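Local structure of protein LRIM1 (3O53) at residues L149-K152 against L153-I156; R255-F258 against S259-R263. The protein probably regulates complement-like immunity in the mosquito Anopheles gambiae as a heterodimer with APL1C, this chain being the leucine-rich repeat domain of LRIM1. One frame throughout, in Å; residues are numbered along the deposited sequence.

Interaction 1: L149-K152 against L153-I156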
loop_
_atom_site.group_PDB
_atom_site.type_symbol
_atom_site.label_atom_id
_atom_site.label_comp_id
_atom_site.label_asym_id
_atom_site.label_seq_id
_atom_site.Cartn_x
_atom_site.Cartn_y
_atom_site.Cartn_z
ATOM N N LEU A 149 3.870 3.509 0.455
ATOM C CA LEU A 149 2.597 3.070 1.019
ATOM C C LEU A 149 2.231 1.708 0.475
ATOM O O LEU A 149 1.918 1.562 -0.708
ATOM C CB LEU A 149 1.478 4.065 0.704
ATOM C CG LEU A 149 0.094 3.715 1.281
ATOM C CD1 LEU A 149 0.152 3.438 2.787
ATOM C CD2 LEU A 149 -0.894 4.827 1.006
ATOM N N ASP A 150 2.267 0.712 1.348
ATOM C CA ASP A 150 1.919 -0.644 0.961
ATOM C C ASP A 150 0.586 -1.018 1.589
ATOM O O ASP A 150 0.491 -1.185 2.799
ATOM C CB ASP A 150 3.003 -1.634 1.392
ATOM C CG ASP A 150 2.714 -3.048 0.918
ATOM O OD1 ASP A 150 1.818 -3.220 0.063
ATOM O OD2 ASP A 150 3.380 -3.989 1.394
ATOM N N LEU A 151 -0.444 -1.136 0.757
ATOM C CA LEU A 151 -1.774 -1.520 1.220
ATOM C C LEU A 151 -2.251 -2.803 0.545
ATOM O O LEU A 151 -3.445 -3.056 0.467
ATOM C CB LEU A 151 -2.782 -0.389 0.968
ATOM C CG LEU A 151 -2.672 0.793 1.932
ATOM C CD1 LEU A 151 -3.297 2.061 1.349
ATOM C CD2 LEU A 151 -3.321 0.445 3.276
ATOM N N LYS A 152 -1.321 -3.623 0.073
ATOM C CA LYS A 152 -1.698 -4.865 -0.595
ATOM C C LYS A 152 -2.433 -5.821 0.342
ATOM O O LYS A 152 -2.271 -5.759 1.564
ATOM C CB LYS A 152 -0.462 -5.555 -1.190
ATOM C CG LYS A 152 0.431 -6.277 -0.183
ATOM C CD LYS A 152 1.432 -7.173 -0.944
ATOM C CE LYS A 152 2.498 -7.770 -0.038
ATOM N NZ LYS A 152 3.508 -6.750 0.364
ATOM N N LEU A 153 -3.225 -6.718 -0.240
ATOM C CA LEU A 153 -3.967 -7.726 0.523
ATOM C C LEU A 153 -4.875 -7.092 1.564
ATOM O O LEU A 153 -5.011 -7.592 2.672
ATOM C CB LEU A 153 -3.024 -8.726 1.213
ATOM C CG LEU A 153 -2.219 -9.653 0.289
ATOM C CD1 LEU A 153 -1.247 -10.513 1.095
ATOM C CD2 LEU A 153 -3.150 -10.540 -0.540
ATOM N N ASN A 154 -5.494 -5.979 1.220
ATOM C CA ASN A 154 -6.534 -5.447 2.084
ATOM C C ASN A 154 -7.884 -5.597 1.392
ATOM O O ASN A 154 -8.033 -6.414 0.490
ATOM C CB ASN A 154 -6.209 -4.006 2.504
ATOM C CG ASN A 154 -5.249 -3.961 3.684
ATOM O OD1 ASN A 154 -5.649 -4.158 4.831
ATOM N ND2 ASN A 154 -3.979 -3.713 3.408
ATOM N N GLU A 155 -8.883 -4.850 1.834
ATOM C CA GLU A 155 -10.224 -5.014 1.297
ATOM C C GLU A 155 -10.755 -3.715 0.703
ATOM O O GLU A 155 -11.952 -3.429 0.771
ATOM C CB GLU A 155 -11.151 -5.505 2.402
ATOM C CG GLU A 155 -10.811 -6.904 2.883
ATOM C CD GLU A 155 -11.529 -7.272 4.162
ATOM O OE1 GLU A 155 -12.481 -6.556 4.538
ATOM O OE2 GLU A 155 -11.141 -8.278 4.792
ATOM N N ILE A 156 -9.864 -2.930 0.117
ATOM C CA ILE A 156 -10.260 -1.642 -0.434
ATOM C C ILE A 156 -11.157 -1.798 -1.686
ATOM O O ILE A 156 -10.892 -2.604 -2.564
ATOM C CB ILE A 156 -9.008 -0.774 -0.713
ATOM C CG1 ILE A 156 -8.291 -0.503 0.621
ATOM C CG2 ILE A 156 -9.393 0.549 -1.396
ATOM C CD1 ILE A 156 -6.850 -0.051 0.452
#
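N154 sets its CG beside its own backbone N (chi1 -83°), and its second torsion turns the amide so that ND2 faces the carbonyl of L151. This is the asparagine of a leucine-rich repeat, in the turn that follows the short strand 146-150. The bond from N154 ND2 to L151 O is 3.1 Å long and nearly straight at the hydrogen, 169°. It leaves in the amide plane of N154, but it reaches the oxygen from above the carbonyl plane. The same ND2 also binds L127 O, and N154 OD1 accepts from I132 N. Both partners belong to the preceding coil, so one buried amide ties its own turn to the coil before it. L151 O takes a second bond, from N179 ND2 of the following coil.

The apolar part is I156 CD1, 4.1 Å from CB of L151; both residues are buried. L151 also packs on I132 and L135.

At the strand end D150 forms an Asx turn. Its OD1 accepts from K152 N at 3.2 Å and is met from above the carboxylate plane. The K152 chain runs extended and bends only at its last torsion, chi4 -74°, back to the same carboxylate. There K152 NZ lies 2.9 Å from D150 OD2 in a salt bridge and uses the syn lone pair of that oxygen.

Interaction 2: R255-F258 against S259-R263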
loop_
_atom_site.group_PDB
_atom_site.type_symbol
_atom_site.label_atom_id
_atom_site.label_comp_id
_atom_site.label_asym_id
_atom_site.label_seq_id
_atom_site.Cartn_x
_atom_site.Cartn_y
_atom_site.Cartn_z
ATOM N N ARG A 255 -5.821 -0.154 -29.918
ATOM C CA ARG A 255 -5.367 0.560 -31.106
ATOM C C ARG A 255 -5.328 2.066 -30.836
ATOM O O ARG A 255 -4.336 2.721 -31.130
ATOM C CB ARG A 255 -6.261 0.259 -32.308
ATOM C CG ARG A 255 -5.804 0.934 -33.605
ATOM C CD ARG A 255 -6.748 0.620 -34.756
ATOM N NE ARG A 255 -8.144 0.610 -34.326
ATOM C CZ ARG A 255 -8.852 1.700 -34.039
ATOM N NH1 ARG A 255 -8.297 2.901 -34.128
ATOM N NH2 ARG A 255 -10.117 1.588 -33.656
ATOM N N ASP A 256 -6.401 2.606 -30.261
ATOM C CA ASP A 256 -6.472 4.036 -29.959
ATOM C C ASP A 256 -5.376 4.493 -28.996
ATOM O O ASP A 256 -4.686 5.479 -29.253
ATOM C CB ASP A 256 -7.843 4.401 -29.377
ATOM C CG ASP A 256 -8.965 4.301 -30.403
ATOM O OD1 ASP A 256 -8.661 4.228 -31.608
ATOM O OD2 ASP A 256 -10.149 4.295 -30.006
ATOM N N PHE A 257 -5.232 3.786 -27.878
ATOM C CA PHE A 257 -4.266 4.162 -26.850
ATOM C C PHE A 257 -2.824 4.080 -27.357
ATOM O O PHE A 257 -2.035 5.003 -27.156
ATOM C CB PHE A 257 -4.422 3.253 -25.627
ATOM C CG PHE A 257 -3.322 3.410 -24.617
ATOM C CD1 PHE A 257 -3.281 4.526 -23.788
ATOM C CD2 PHE A 257 -2.330 2.449 -24.492
ATOM C CE1 PHE A 257 -2.277 4.677 -22.850
ATOM C CE2 PHE A 257 -1.311 2.598 -23.561
ATOM C CZ PHE A 257 -1.286 3.718 -22.738
ATOM N N PHE A 258 -2.473 2.969 -28.000
ATOM C CA PHE A 258 -1.092 2.765 -28.448
ATOM C C PHE A 258 -0.737 3.675 -29.626
ATOM O O PHE A 258 0.427 4.029 -29.814
ATOM C CB PHE A 258 -0.835 1.295 -28.821
ATOM C CG PHE A 258 -0.623 0.386 -27.631
ATOM C CD1 PHE A 258 0.151 0.795 -26.555
ATOM C CD2 PHE A 258 -1.179 -0.884 -27.601
ATOM C CE1 PHE A 258 0.358 -0.043 -25.458
ATOM C CE2 PHE A 258 -0.977 -1.728 -26.505
ATOM C CZ PHE A 258 -0.207 -1.303 -25.433
ATOM N N SER A 259 -1.736 4.063 -30.410
ATOM C CA SER A 259 -1.490 4.924 -31.565
ATOM C C SER A 259 -0.779 6.206 -31.143
ATOM O O SER A 259 -0.023 6.779 -31.910
ATOM C CB SER A 259 -2.804 5.273 -32.264
ATOM O OG SER A 259 -3.547 6.216 -31.505
ATOM N N LYS A 260 -1.017 6.652 -29.915
ATOM C CA LYS A 260 -0.430 7.900 -29.443
ATOM C C LYS A 260 0.542 7.659 -28.295
ATOM O O LYS A 260 1.046 8.600 -27.681
ATOM C CB LYS A 260 -1.533 8.877 -29.040
ATOM C CG LYS A 260 -2.377 9.318 -30.224
ATOM C CD LYS A 260 -3.475 10.278 -29.817
ATOM C CE LYS A 260 -4.234 10.795 -31.030
ATOM N NZ LYS A 260 -5.372 11.674 -30.645
ATOM N N ASN A 261 0.801 6.385 -28.025
ATOM C CA ASN A 261 1.790 5.967 -27.042
ATOM C C ASN A 261 2.617 4.806 -27.604
ATOM O O ASN A 261 2.710 3.735 -27.000
ATOM C CB ASN A 261 1.102 5.531 -25.754
ATOM C CG ASN A 261 0.423 6.685 -25.027
ATOM O OD1 ASN A 261 1.008 7.301 -24.135
ATOM N ND2 ASN A 261 -0.814 6.985 -25.409
ATOM N N GLN A 262 3.214 5.024 -28.769
ATOM C CA GLN A 262 3.943 3.973 -29.468
ATOM C C GLN A 262 5.028 3.325 -28.616
ATOM O O GLN A 262 5.203 2.104 -28.641
ATOM C CB GLN A 262 4.557 4.532 -30.758
ATOM C CG GLN A 262 3.570 4.637 -31.906
ATOM C CD GLN A 262 2.887 3.312 -32.195
ATOM O OE1 GLN A 262 3.437 2.244 -31.920
ATOM N NE2 GLN A 262 1.682 3.374 -32.746
ATOM N N ARG A 263 5.774 4.139 -27.879
ATOM C CA ARG A 263 6.810 3.617 -26.997
ATOM C C ARG A 263 6.227 2.768 -25.862
ATOM O O ARG A 263 6.865 1.830 -25.384
ATOM C CB ARG A 263 7.634 4.751 -26.395
ATOM C CG ARG A 263 8.724 4.246 -25.468
ATOM C CD ARG A 263 9.580 5.367 -24.906
ATOM N NE ARG A 263 10.670 4.840 -24.088
ATOM C CZ ARG A 263 10.517 4.402 -22.842
ATOM N NH1 ARG A 263 9.320 4.437 -22.276
ATOM N NH2 ARG A 263 11.557 3.934 -22.162
#
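The carbonyl oxygen of F257 takes two bonds from the residues that follow. N261 ND2 reaches F257 O at 2.9 Å, with 162° at the hydrogen and the oxygen near the amide plane. K260 N adds a weak bond to the same oxygen at 3.4 Å. The side chain of N261 therefore folds back on the preceding helix.

The amide of N261 also lies over one face of the F257 ring. The two planes are only 14° apart, so they stack, with ND2 3.7 Å from CE1 of F257. The CG of F257 stands opposite its backbone N (chi1 170°), and this turns one ring face to the amide.

These bonds lie where helix 251-259 gives way to helix 262-276, after the last repeat strand, 241-243. The place is consistent with the disulfide-bonded C-terminal cap of an extracellular leucine-rich repeat domain (C251-C296, C283-C295). N261 holds the N-cap position of the second helix, but its side chain makes no capping bond there. Instead ND2 also binds L233 O, a carbonyl of the repeat next to it, and F257 packs on L233 and F235.

S259 is exposed. Its OG donates to D256 O at 2.6 Å, and S259 N keeps the helical bond to R255 O at 3.0 Å. F258 lies on V264 and Y291. At the exposed surface R255 NH1 pairs with D256 OD1 at 2.9 Å.

In the fold
Interaction 1 lies near the middle of the solenoid, and interaction 2 in the C-terminal region; their centres are about 31 Å apart and they do not touch. In each, a buried asparagine amide binds a carbonyl three or four residues back and a second carbonyl from an earlier part of the chain. In 149-156 the amide joins successive coils, within a turn of the repeat core. In 255-263 it stacks on a phenylalanine and fastens the junction of two helices to the last repeats. Leucine and isoleucine pack in the mostly buried interaction 1, aromatic rings in the half-surface interaction 2. Each first segment holds a salt bridge, D150-K152 or R255-D256; D150 is buried, R255 exposed.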